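Long-range contact in MGS-MChE2 (Uncultured bacterium, PDB 5JD6), which is an alpha/beta hydrolase from a lagoon-sediment metagenome that probably hydrolyses carboxylic esters: residues 189-203 against 217-231. Numbering follows the deposited sequence.
Sequences PKMKTPTCIIWGKND and LLPDADLYWIDKCGH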
ATOM      1  N   PRO A 189      17.490   4.943   4.275  1.00 68.67           N
ATOM      2  CA  PRO A 189      18.845   4.804   3.713  1.00 73.87           C
ATOM      3  C   PRO A 189      19.367   3.378   3.506  1.00 72.32           C
ATOM      4  O   PRO A 189      20.187   3.180   2.612  1.00 83.26           O
ATOM      5  CB  PRO A 189      19.729   5.539   4.738  1.00 79.30           C
ATOM      6  CG  PRO A 189      18.816   5.960   5.856  1.00 81.47           C
ATOM      7  CD  PRO A 189      17.463   6.046   5.249  1.00 73.84           C
ATOM      8  N   LYS A 190      18.918   2.409   4.296  1.00 59.66           N
ATOM      9  CA  LYS A 190      19.248   1.025   3.981  1.00 72.94           C
ATOM     10  C   LYS A 190      18.112   0.072   4.366  1.00 70.02           C
ATOM     11  O   LYS A 190      18.261  -0.800   5.224  1.00 68.29           O
ATOM     12  CB  LYS A 190      20.565   0.612   4.649  1.00 85.59           C
ATOM     13  CG  LYS A 190      21.068  -0.780   4.252  1.00 93.32           C
ATOM     14  CD  LYS A 190      22.469  -1.045   4.775  1.00103.46           C
ATOM     15  CE  LYS A 190      22.891  -2.475   4.498  1.00107.82           C
ATOM     16  NZ  LYS A 190      22.124  -3.416   5.363  1.00108.96           N
ATOM     17  N   MET A 191      16.963   0.271   3.733  1.00 59.62           N
ATOM     18  CA  MET A 191      15.953  -0.769   3.640  1.00 54.87           C
ATOM     19  C   MET A 191      16.228  -1.489   2.325  1.00 58.96           C
ATOM     20  O   MET A 191      15.736  -1.093   1.267  1.00 64.05           O
ATOM     21  CB  MET A 191      14.537  -0.191   3.700  1.00 49.09           C
ATOM     22  CG  MET A 191      14.136   0.309   5.087  1.00 47.65           C
ATOM     23  SD  MET A 191      12.722   1.433   5.081  1.00 57.72           S
ATOM     24  CE  MET A 191      11.555   0.510   4.088  1.00 37.03           C
ATOM     25  N   LYS A 192      17.042  -2.540   2.411  1.00 59.21           N
ATOM     26  CA  LYS A 192      17.664  -3.178   1.250  1.00 63.03           C
ATOM     27  C   LYS A 192      16.700  -3.680   0.181  1.00 58.40           C
ATOM     28  O   LYS A 192      17.077  -3.794  -0.987  1.00 58.79           O
ATOM     29  CB  LYS A 192      18.524  -4.358   1.706  1.00 70.29           C
ATOM     30  CG  LYS A 192      19.805  -3.974   2.409  1.00 77.93           C
ATOM     31  CD  LYS A 192      20.240  -5.071   3.366  1.00 88.37           C
ATOM     32  CE  LYS A 192      21.491  -5.768   2.857  1.00 96.96           C
ATOM     33  NZ  LYS A 192      21.594  -7.169   3.346  1.00100.33           N
ATOM     34  N   THR A 193      15.468  -3.980   0.581  1.00 56.62           N
ATOM     35  CA  THR A 193      14.505  -4.625  -0.306  1.00 60.70           C
ATOM     36  C   THR A 193      14.307  -3.857  -1.610  1.00 52.95           C
ATOM     37  O   THR A 193      14.198  -2.630  -1.600  1.00 45.89           O
ATOM     38  CB  THR A 193      13.135  -4.792   0.380  1.00 63.30           C
ATOM     39  OG1 THR A 193      12.468  -3.526   0.439  1.00 73.66           O
ATOM     40  CG2 THR A 193      13.302  -5.346   1.787  1.00 60.65           C
ATOM     41  N   PRO A 194      14.280  -4.584  -2.739  1.00 50.99           N
ATOM     42  CA  PRO A 194      14.028  -4.004  -4.062  1.00 41.00           C
ATOM     43  C   PRO A 194      12.704  -3.253  -4.097  1.00 34.61           C
ATOM     44  O   PRO A 194      11.661  -3.829  -3.788  1.00 30.56           O
ATOM     45  CB  PRO A 194      13.991  -5.228  -4.982  1.00 42.93           C
ATOM     46  CG  PRO A 194      14.795  -6.260  -4.266  1.00 49.98           C
ATOM     47  CD  PRO A 194      14.520  -6.036  -2.811  1.00 48.21           C
ATOM     48  N   THR A 195      12.746  -1.978  -4.468  1.00 40.47           N
ATOM     49  CA  THR A 195      11.558  -1.140  -4.402  1.00 35.17           C
ATOM     50  C   THR A 195      11.211  -0.508  -5.744  1.00 32.53           C
ATOM     51  O   THR A 195      12.066   0.069  -6.416  1.00 30.92           O
ATOM     52  CB  THR A 195      11.727  -0.026  -3.353  1.00 36.29           C
ATOM     53  OG1 THR A 195      11.976  -0.615  -2.070  1.00 39.14           O
ATOM     54  CG2 THR A 195      10.472   0.830  -3.274  1.00 35.15           C
ATOM     55  N   CYS A 196       9.946  -0.627  -6.130  1.00 27.12           N
ATOM     56  CA  CYS A 196       9.450   0.014  -7.339  1.00 31.57           C
ATOM     57  C   CYS A 196       8.584   1.208  -6.969  1.00 32.27           C
ATOM     58  O   CYS A 196       7.589   1.068  -6.256  1.00 29.55           O
ATOM     59  CB  CYS A 196       8.657  -0.976  -8.192  1.00 25.86           C
ATOM     60  SG  CYS A 196       8.096  -0.311  -9.774  1.00 31.70           S
ATOM     61  N   ILE A 197       8.966   2.385  -7.447  1.00 35.74           N
ATOM     62  CA  ILE A 197       8.209   3.594  -7.158  1.00 29.10           C
ATOM     63  C   ILE A 197       7.559   4.134  -8.425  1.00 29.67           C
ATOM     64  O   ILE A 197       8.239   4.640  -9.316  1.00 31.36           O
ATOM     65  CB  ILE A 197       9.101   4.682  -6.535  1.00 34.12           C
ATOM     66  CG1 ILE A 197      10.011   4.078  -5.466  1.00 31.42           C
ATOM     67  CG2 ILE A 197       8.249   5.795  -5.951  1.00 31.87           C
ATOM     68  CD1 ILE A 197      11.073   5.031  -4.965  1.00 34.05           C
ATOM     69  N   ILE A 198       6.238   4.010  -8.500  1.00 28.67           N
ATOM     70  CA  ILE A 198       5.471   4.526  -9.628  1.00 32.58           C
ATOM     71  C   ILE A 198       4.659   5.730  -9.168  1.00 36.57           C
ATOM     72  O   ILE A 198       3.994   5.673  -8.141  1.00 30.23           O
ATOM     73  CB  ILE A 198       4.540   3.450 -10.217  1.00 28.35           C
ATOM     74  CG1 ILE A 198       5.345   2.205 -10.595  1.00 29.43           C
ATOM     75  CG2 ILE A 198       3.793   3.995 -11.424  1.00 34.04           C
ATOM     76  CD1 ILE A 198       4.502   1.058 -11.102  1.00 26.38           C
ATOM     77  N   TRP A 199       4.713   6.824  -9.917  1.00 33.21           N
ATOM     78  CA  TRP A 199       4.125   8.066  -9.430  1.00 35.07           C
ATOM     79  C   TRP A 199       3.452   8.879 -10.530  1.00 41.92           C
ATOM     80  O   TRP A 199       3.916   8.905 -11.669  1.00 49.35           O
ATOM     81  CB  TRP A 199       5.203   8.912  -8.753  1.00 36.44           C
ATOM     82  CG  TRP A 199       4.756   9.606  -7.505  1.00 44.95           C
ATOM     83  CD1 TRP A 199       4.152  10.826  -7.415  1.00 47.00           C
ATOM     84  CD2 TRP A 199       4.894   9.125  -6.164  1.00 44.92           C
ATOM     85  NE1 TRP A 199       3.901  11.132  -6.099  1.00 47.38           N
ATOM     86  CE2 TRP A 199       4.348  10.105  -5.310  1.00 48.62           C
ATOM     87  CE3 TRP A 199       5.428   7.962  -5.601  1.00 41.91           C
ATOM     88  CZ2 TRP A 199       4.318   9.955  -3.925  1.00 49.35           C
ATOM     89  CZ3 TRP A 199       5.396   7.814  -4.225  1.00 44.44           C
ATOM     90  CH2 TRP A 199       4.844   8.805  -3.403  1.00 46.25           C
ATOM     91  N   GLY A 200       2.356   9.544 -10.180  1.00 38.85           N
ATOM     92  CA  GLY A 200       1.737  10.500 -11.078  1.00 50.39           C
ATOM     93  C   GLY A 200       2.613  11.735 -11.171  1.00 56.28           C
ATOM     94  O   GLY A 200       3.101  12.227 -10.155  1.00 59.74           O
ATOM     95  N   LYS A 201       2.813  12.236 -12.386  1.00 46.80           N
ATOM     96  CA  LYS A 201       3.723  13.357 -12.608  1.00 54.23           C
ATOM     97  C   LYS A 201       3.171  14.683 -12.084  1.00 61.13           C
ATOM     98  O   LYS A 201       3.912  15.657 -11.947  1.00 66.90           O
ATOM     99  CB  LYS A 201       4.057  13.487 -14.095  1.00 56.89           C
ATOM    100  CG  LYS A 201       5.495  13.123 -14.429  1.00 62.19           C
ATOM    101  CD  LYS A 201       6.446  14.266 -14.101  1.00 69.47           C
ATOM    102  CE  LYS A 201       7.866  13.967 -14.570  1.00 71.97           C
ATOM    103  NZ  LYS A 201       7.906  13.325 -15.914  1.00 68.58           N
ATOM    104  N   ASN A 202       1.875  14.720 -11.787  1.00 57.88           N
ATOM    105  CA  ASN A 202       1.272  15.903 -11.183  1.00 67.07           C
ATOM    106  C   ASN A 202       0.402  15.540  -9.982  1.00 72.93           C
ATOM    107  O   ASN A 202      -0.795  15.833  -9.952  1.00 73.11           O
ATOM    108  CB  ASN A 202       0.456  16.685 -12.217  1.00 85.39           C
ATOM    109  CG  ASN A 202      -0.515  15.811 -12.983  1.00 93.78           C
ATOM    110  OD1 ASN A 202      -0.175  15.260 -14.028  1.00 94.38           O
ATOM    111  ND2 ASN A 202      -1.733  15.686 -12.470  1.00 96.99           N
ATOM    112  N   ASP A 203       1.021  14.901  -8.994  1.00 70.56           N
ATOM    113  CA  ASP A 203       0.342  14.517  -7.762  1.00 58.77           C
ATOM    114  C   ASP A 203       0.235  15.717  -6.823  1.00 54.55           C
ATOM    115  O   ASP A 203       1.221  16.409  -6.578  1.00 60.99           O
ATOM    116  CB  ASP A 203       1.093  13.367  -7.082  1.00 55.75           C
ATOM    117  CG  ASP A 203       0.282  12.694  -5.983  1.00 56.62           C
ATOM    118  OD1 ASP A 203      -0.367  13.400  -5.183  1.00 58.50           O
ATOM    119  OD2 ASP A 203       0.305  11.448  -5.916  1.00 50.06           O
ATOM    120  N   LEU A 217      16.836   8.236  -0.908  1.00 54.45           N
ATOM    121  CA  LEU A 217      17.206   7.572   0.334  1.00 52.29           C
ATOM    122  C   LEU A 217      17.292   6.052   0.196  1.00 58.94           C
ATOM    123  O   LEU A 217      18.247   5.439   0.669  1.00 66.33           O
ATOM    124  CB  LEU A 217      16.214   7.950   1.434  1.00 60.04           C
ATOM    125  CG  LEU A 217      16.071   9.458   1.658  1.00 53.99           C
ATOM    126  CD1 LEU A 217      14.965   9.768   2.655  1.00 59.04           C
ATOM    127  CD2 LEU A 217      17.391  10.058   2.117  1.00 58.69           C
ATOM    128  N   LEU A 218      16.300   5.447  -0.451  1.00 46.57           N
ATOM    129  CA  LEU A 218      16.292   3.997  -0.642  1.00 51.70           C
ATOM    130  C   LEU A 218      17.489   3.534  -1.469  1.00 58.72           C
ATOM    131  O   LEU A 218      17.737   4.057  -2.556  1.00 66.14           O
ATOM    132  CB  LEU A 218      14.991   3.548  -1.310  1.00 44.76           C
ATOM    133  CG  LEU A 218      13.747   3.496  -0.419  1.00 47.64           C
ATOM    134  CD1 LEU A 218      12.513   3.184  -1.248  1.00 41.74           C
ATOM    135  CD2 LEU A 218      13.928   2.465   0.685  1.00 39.12           C
ATOM    136  N   PRO A 219      18.234   2.547  -0.950  1.00 55.32           N
ATOM    137  CA  PRO A 219      19.437   2.031  -1.614  1.00 58.14           C
ATOM    138  C   PRO A 219      19.134   1.321  -2.932  1.00 57.34           C
ATOM    139  O   PRO A 219      19.833   1.543  -3.919  1.00 64.13           O
ATOM    140  CB  PRO A 219      20.012   1.050  -0.586  1.00 53.11           C
ATOM    141  CG  PRO A 219      18.845   0.645   0.246  1.00 55.93           C
ATOM    142  CD  PRO A 219      17.965   1.857   0.324  1.00 55.93           C
ATOM    143  N   ASP A 220      18.103   0.483  -2.944  1.00 53.91           N
ATOM    144  CA  ASP A 220      17.751  -0.275  -4.140  1.00 53.90           C
ATOM    145  C   ASP A 220      16.317   0.017  -4.569  1.00 52.64           C
ATOM    146  O   ASP A 220      15.393  -0.716  -4.217  1.00 56.38           O
ATOM    147  CB  ASP A 220      17.937  -1.774  -3.894  1.00 55.94           C
ATOM    148  CG  ASP A 220      17.721  -2.604  -5.144  1.00 63.46           C
ATOM    149  OD1 ASP A 220      17.829  -2.048  -6.258  1.00 70.11           O
ATOM    150  OD2 ASP A 220      17.446  -3.816  -5.014  1.00 66.98           O
ATOM    151  N   ALA A 221      16.138   1.090  -5.334  1.00 52.28           N
ATOM    152  CA  ALA A 221      14.808   1.501  -5.767  1.00 47.84           C
ATOM    153  C   ALA A 221      14.807   2.041  -7.195  1.00 50.48           C
ATOM    154  O   ALA A 221      15.779   2.648  -7.643  1.00 61.44           O
ATOM    155  CB  ALA A 221      14.245   2.543  -4.813  1.00 43.51           C
ATOM    156  N   ASP A 222      13.706   1.811  -7.904  1.00 44.85           N
ATOM    157  CA  ASP A 222      13.539   2.327  -9.257  1.00 40.13           C
ATOM    158  C   ASP A 222      12.317   3.238  -9.330  1.00 37.41           C
ATOM    159  O   ASP A 222      11.277   2.942  -8.741  1.00 36.23           O
ATOM    160  CB  ASP A 222      13.410   1.181 -10.262  1.00 42.79           C
ATOM    161  CG  ASP A 222      14.613   0.260 -10.252  1.00 58.83           C
ATOM    162  OD1 ASP A 222      15.661   0.645 -10.813  1.00 70.94           O
ATOM    163  OD2 ASP A 222      14.510  -0.850  -9.689  1.00 58.97           O
ATOM    164  N   LEU A 223      12.448   4.344 -10.054  1.00 36.81           N
ATOM    165  CA  LEU A 223      11.391   5.346 -10.114  1.00 39.18           C
ATOM    166  C   LEU A 223      10.821   5.499 -11.522  1.00 40.19           C
ATOM    167  O   LEU A 223      11.558   5.727 -12.482  1.00 42.32           O
ATOM    168  CB  LEU A 223      11.920   6.691  -9.610  1.00 43.82           C
ATOM    169  CG  LEU A 223      10.960   7.883  -9.570  1.00 47.67           C
ATOM    170  CD1 LEU A 223       9.665   7.520  -8.864  1.00 46.80           C
ATOM    171  CD2 LEU A 223      11.628   9.060  -8.880  1.00 44.80           C
ATOM    172  N   TYR A 224       9.502   5.366 -11.635  1.00 35.30           N
ATOM    173  CA  TYR A 224       8.811   5.530 -12.910  1.00 36.13           C
ATOM    174  C   TYR A 224       7.632   6.485 -12.758  1.00 42.21           C
ATOM    175  O   TYR A 224       6.899   6.424 -11.773  1.00 45.55           O
ATOM    176  CB  TYR A 224       8.329   4.179 -13.443  1.00 37.05           C
ATOM    177  CG  TYR A 224       9.398   3.110 -13.460  1.00 36.93           C
ATOM    178  CD1 TYR A 224      10.342   3.062 -14.477  1.00 43.92           C
ATOM    179  CD2 TYR A 224       9.461   2.148 -12.461  1.00 42.98           C
ATOM    180  CE1 TYR A 224      11.321   2.086 -14.498  1.00 45.01           C
ATOM    181  CE2 TYR A 224      10.436   1.168 -12.474  1.00 49.41           C
ATOM    182  CZ  TYR A 224      11.363   1.143 -13.495  1.00 49.85           C
ATOM    183  OH  TYR A 224      12.337   0.171 -13.513  1.00 55.49           O
ATOM    184  N   TRP A 225       7.449   7.365 -13.736  1.00 43.09           N
ATOM    185  CA  TRP A 225       6.374   8.351 -13.676  1.00 45.98           C
ATOM    186  C   TRP A 225       5.230   8.049 -14.640  1.00 45.26           C
ATOM    187  O   TRP A 225       5.416   7.396 -15.666  1.00 51.13           O
ATOM    188  CB  TRP A 225       6.916   9.754 -13.963  1.00 50.07           C
ATOM    189  CG  TRP A 225       7.496  10.444 -12.765  1.00 56.40           C
ATOM    190  CD1 TRP A 225       6.809  10.982 -11.714  1.00 55.03           C
ATOM    191  CD2 TRP A 225       8.882  10.688 -12.504  1.00 44.63           C
ATOM    192  NE1 TRP A 225       7.683  11.537 -10.810  1.00 50.36           N
ATOM    193  CE2 TRP A 225       8.962  11.371 -11.272  1.00 54.70           C
ATOM    194  CE3 TRP A 225      10.064  10.391 -13.189  1.00 61.93           C
ATOM    195  CZ2 TRP A 225      10.176  11.760 -10.712  1.00 67.03           C
ATOM    196  CZ3 TRP A 225      11.269  10.779 -12.632  1.00 74.57           C
ATOM    197  CH2 TRP A 225      11.316  11.458 -11.408  1.00 79.68           C
ATOM    198  N   ILE A 226       4.043   8.535 -14.291  1.00 40.70           N
ATOM    199  CA  ILE A 226       2.898   8.514 -15.191  1.00 45.75           C
ATOM    200  C   ILE A 226       2.389   9.942 -15.378  1.00 50.34           C
ATOM    201  O   ILE A 226       2.007  10.604 -14.413  1.00 53.23           O
ATOM    202  CB  ILE A 226       1.763   7.617 -14.663  1.00 45.22           C
ATOM    203  CG1 ILE A 226       2.261   6.184 -14.466  1.00 40.56           C
ATOM    204  CG2 ILE A 226       0.579   7.639 -15.617  1.00 42.14           C
ATOM    205  CD1 ILE A 226       1.219   5.247 -13.890  1.00 35.44           C
ATOM    206  N   ASP A 227       2.394  10.413 -16.621  1.00 48.50           N
ATOM    207  CA  ASP A 227       2.037  11.797 -16.915  1.00 56.24           C
ATOM    208  C   ASP A 227       0.523  12.001 -16.909  1.00 59.75           C
ATOM    209  O   ASP A 227      -0.233  11.086 -17.243  1.00 53.80           O
ATOM    210  CB  ASP A 227       2.627  12.222 -18.264  1.00 55.54           C
ATOM    211  CG  ASP A 227       2.237  13.632 -18.657  1.00 75.47           C
ATOM    212  OD1 ASP A 227       2.339  14.538 -17.803  1.00 74.43           O
ATOM    213  OD2 ASP A 227       1.846  13.839 -19.825  1.00 82.25           O
ATOM    214  N   LYS A 228       0.099  13.206 -16.528  1.00 56.69           N
ATOM    215  CA  LYS A 228      -1.315  13.564 -16.425  1.00 59.00           C
ATOM    216  C   LYS A 228      -2.013  12.607 -15.474  1.00 55.79           C
ATOM    217  O   LYS A 228      -3.052  12.028 -15.788  1.00 56.21           O
ATOM    218  CB  LYS A 228      -1.975  13.575 -17.806  1.00 62.32           C
ATOM    219  CG  LYS A 228      -1.150  14.344 -18.823  1.00 65.89           C
ATOM    220  CD  LYS A 228      -1.935  14.751 -20.053  1.00 70.16           C
ATOM    221  CE  LYS A 228      -1.124  15.740 -20.874  1.00 73.84           C
ATOM    222  NZ  LYS A 228      -1.676  15.938 -22.238  1.00 92.42           N
ATOM    223  N   CYS A 229      -1.413  12.463 -14.299  1.00 52.97           N
ATOM    224  CA  CYS A 229      -1.859  11.511 -13.301  1.00 57.06           C
ATOM    225  C   CYS A 229      -1.696  12.089 -11.900  1.00 54.01           C
ATOM    226  O   CYS A 229      -0.694  12.739 -11.601  1.00 49.80           O
ATOM    227  CB  CYS A 229      -1.078  10.205 -13.435  1.00 54.13           C
ATOM    228  SG  CYS A 229      -1.399   9.028 -12.130  1.00 53.69           S
ATOM    229  N   GLY A 230      -2.685  11.847 -11.046  1.00 53.14           N
ATOM    230  CA  GLY A 230      -2.680  12.399  -9.705  1.00 54.66           C
ATOM    231  C   GLY A 230      -2.251  11.419  -8.631  1.00 59.78           C
ATOM    232  O   GLY A 230      -1.204  10.779  -8.733  1.00 62.78           O
ATOM    233  N   HIS A 231      -3.078  11.298  -7.598  1.00 58.61           N
ATOM    234  CA  HIS A 231      -2.710  10.561  -6.396  1.00 54.20           C
ATOM    235  C   HIS A 231      -2.977   9.061  -6.503  1.00 54.52           C
ATOM    236  O   HIS A 231      -2.423   8.272  -5.737  1.00 59.12           O
ATOM    237  CB  HIS A 231      -3.458  11.136  -5.191  1.00 58.11           C
ATOM    238  CG  HIS A 231      -2.869  10.743  -3.871  1.00 58.02           C
ATOM    239  ND1 HIS A 231      -1.525  10.852  -3.595  1.00 56.60           N
ATOM    240  CD2 HIS A 231      -3.447  10.248  -2.751  1.00 50.76           C
ATOM    241  CE1 HIS A 231      -1.297  10.439  -2.360  1.00 47.38           C
ATOM    242  NE2 HIS A 231      -2.446  10.066  -1.828  1.00 48.80           N
TER
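Asp203 and His231, set on the loops that follow two neighbouring parallel strands, meet in a His-carboxylate hydrogen bond. His231 ND1 donates its N-H to the syn lone pair of Asp203 OD2 at 3.0 Å, nearly straight (162°), with that oxygen at the imidazole edge and the carboxylate plane turned 82° from the ring. Asp203 CG stands anti to the backbone N (chi1 -166°), which carries the carboxylate across to the histidine; Thr206 N holds OD1 and so helps fix its rotation. Just before this pair, Asn202 grips the loop after the second strand twice, its side-chain OD1 taking Cys229 N at 3.1 Å and its backbone N donating to Cys229 O. Behind the loops, strands 195-200 and 221-226 pair in parallel from Thr195 N-Asp220 O (2.9 Å) to Lys201 N-Ile226 O (2.7 Å), with helix 208-217 as the crossover; 221-226 is the sheet's outermost strand and 195-200 its inner neighbour. That helix packs on the face bearing Ile197, Trp199 and Leu223; helix 238-252 lies against the Cys196, Ile198 and Ile226 face. Lys201 bends so that CE makes a CH-pi contact over the Trp225 five-membered ring, 4.0 Å from its centroid, and Leu223 CG lies over the opposite face. With Ser91, probably on a GxSxG nucleophile elbow, Asp203 and His231 fit a Ser-His-Asp triad; the carboxylate would fix the ring's rotation, leaving NE2 for Ser91, as in alpha/beta hydrolases.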